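Local coordinates for gamma-glutamyltranspeptidase (Klebsiella pneumoniae subsp. pneumoniae, PDB 5HFT), which converts oxamate to oxalate in the uric acid degradation pathway and belongs to the gamma-glutamyltransferase family, at residues A170-A173 and H174-S178. Numbering follows the deposited sequence.
Sequences ASQA and HATAS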
ATOM      1  N   ALA A 170      13.855  -0.079 -13.953  1.00 27.74           N
ATOM      2  CA  ALA A 170      13.660  -1.063 -14.996  1.00 27.46           C
ATOM      3  C   ALA A 170      12.217  -1.539 -15.027  1.00 31.97           C
ATOM      4  O   ALA A 170      11.673  -1.815 -16.105  1.00 33.38           O
ATOM      5  CB  ALA A 170      14.617  -2.235 -14.806  1.00 16.78           C
ATOM      6  N   SER A 171      11.571  -1.643 -13.863  1.00 34.51           N
ATOM      7  CA  SER A 171      10.191  -2.130 -13.887  1.00 39.60           C
ATOM      8  C   SER A 171       9.238  -1.082 -14.465  1.00 37.79           C
ATOM      9  O   SER A 171       8.264  -1.446 -15.131  1.00 41.12           O
ATOM     10  CB  SER A 171       9.739  -2.570 -12.492  1.00 34.14           C
ATOM     11  OG  SER A 171       9.755  -1.490 -11.591  1.00 39.08           O
ATOM     12  N   GLN A 172       9.527   0.214 -14.264  1.00 36.29           N
ATOM     13  CA  GLN A 172       8.772   1.263 -14.949  1.00 34.40           C
ATOM     14  C   GLN A 172       8.957   1.184 -16.453  1.00 38.78           C
ATOM     15  O   GLN A 172       8.000   1.381 -17.215  1.00 41.24           O
ATOM     16  CB  GLN A 172       9.196   2.645 -14.467  1.00 31.12           C
ATOM     17  CG  GLN A 172       8.601   3.744 -15.306  1.00 34.17           C
ATOM     18  CD  GLN A 172       8.989   5.116 -14.820  1.00 40.10           C
ATOM     19  OE1 GLN A 172       9.559   5.262 -13.737  1.00 46.45           O
ATOM     20  NE2 GLN A 172       8.689   6.138 -15.622  1.00 36.67           N
ATOM     21  N   ALA A 173      10.192   0.948 -16.904  1.00 35.91           N
ATOM     22  CA  ALA A 173      10.420   0.741 -18.330  1.00 39.07           C
ATOM     23  C   ALA A 173       9.698  -0.511 -18.828  1.00 41.42           C
ATOM     24  O   ALA A 173       9.038  -0.486 -19.875  1.00 43.99           O
ATOM     25  CB  ALA A 173      11.914   0.662 -18.619  1.00 31.23           C
ATOM     26  N   HIS A 174       9.800  -1.612 -18.082  1.00 37.05           N
ATOM     27  CA  HIS A 174       9.182  -2.864 -18.511  1.00 39.94           C
ATOM     28  C   HIS A 174       7.664  -2.742 -18.540  1.00 45.60           C
ATOM     29  O   HIS A 174       7.024  -3.072 -19.546  1.00 47.23           O
ATOM     30  CB  HIS A 174       9.615  -4.010 -17.588  1.00 42.97           C
ATOM     31  CG  HIS A 174       9.066  -5.353 -17.974  1.00 47.59           C
ATOM     32  ND1 HIS A 174       8.017  -5.951 -17.305  1.00 55.81           N
ATOM     33  CD2 HIS A 174       9.424  -6.216 -18.956  1.00 53.12           C
ATOM     34  CE1 HIS A 174       7.754  -7.124 -17.856  1.00 54.21           C
ATOM     35  NE2 HIS A 174       8.593  -7.309 -18.861  1.00 52.30           N
ATOM     36  N   ALA A 175       7.068  -2.271 -17.440  1.00 42.34           N
ATOM     37  CA  ALA A 175       5.618  -2.099 -17.401  1.00 42.61           C
ATOM     38  C   ALA A 175       5.124  -1.236 -18.558  1.00 39.36           C
ATOM     39  O   ALA A 175       4.122  -1.566 -19.198  1.00 34.06           O
ATOM     40  CB  ALA A 175       5.197  -1.488 -16.069  1.00 42.33           C
ATOM     41  N   THR A 176       5.819  -0.126 -18.833  1.00 37.63           N
ATOM     42  CA  THR A 176       5.447   0.751 -19.938  1.00 37.79           C
ATOM     43  C   THR A 176       5.579   0.059 -21.287  1.00 39.34           C
ATOM     44  O   THR A 176       4.699   0.192 -22.143  1.00 42.27           O
ATOM     45  CB  THR A 176       6.272   2.026 -19.899  1.00 40.57           C
ATOM     46  OG1 THR A 176       5.997   2.706 -18.665  1.00 41.33           O
ATOM     47  CG2 THR A 176       5.930   2.922 -21.076  1.00 30.90           C
ATOM     48  N   ALA A 177       6.667  -0.672 -21.511  1.00 44.62           N
ATOM     49  CA  ALA A 177       6.799  -1.399 -22.775  1.00 41.20           C
ATOM     50  C   ALA A 177       5.697  -2.442 -22.920  1.00 44.14           C
ATOM     51  O   ALA A 177       5.048  -2.546 -23.968  1.00 48.84           O
ATOM     52  CB  ALA A 177       8.169  -2.067 -22.859  1.00 34.85           C
ATOM     53  N   SER A 178       5.463  -3.215 -21.870  1.00 42.80           N
ATOM     54  CA  SER A 178       4.558  -4.347 -21.942  1.00 42.17           C
ATOM     55  C   SER A 178       3.099  -3.933 -21.920  1.00 44.63           C
ATOM     56  O   SER A 178       2.228  -4.800 -22.029  1.00 48.01           O
ATOM     57  CB  SER A 178       4.841  -5.310 -20.793  1.00 43.69           C
ATOM     58  OG  SER A 178       4.988  -4.579 -19.591  1.00 51.15           O
TER
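The short alpha helix 170-178 is held here by five consecutive i to i+4 backbone hydrogen bonds, two of whose acceptors also take a side-chain hydroxyl. His-174 N donates to Ala-170 O at 2.7 Å, Ala-175 N to Ser-171 O, Thr-176 N to Gln-172 O, Ala-177 N to Ala-173 O and Ser-178 N to His-174 O. The carbonyl of Gln-172 is gripped twice by the same residue: Thr-176 N reaches its O at 3.1 Å from above the carbonyl plane, while Thr-176 OG1 comes almost head-on to that O at 2.8 Å, with a C=O...donor angle of 161°. A chi1 of -61° sets OG1 beside its own backbone N and turns it back toward the preceding turn, leaving CG2 anti to that N. Because Thr-176 is buried, this bond gives its hydroxyl a partner within the helix. Two residues further on, Ser-178 shares its acceptor in the same way, N and OG both donating to His-174 O, but its hydroxyl comes in more bent, at 126°, and from above the carbonyl plane. The same OG lies 4.0 Å above the plane of the His-174 imidazole, offset toward its rim. Outside the helix, Ser-171, Gln-172 and Ala-175 meet His-73 and Ala-173 meets Pro-202, both in loops, while Ala-175 and Thr-176 also pack against another chain of the assembly. Such folding back of serine and threonine hydroxyls onto the carbonyl four residues earlier is a familiar feature of alpha helices.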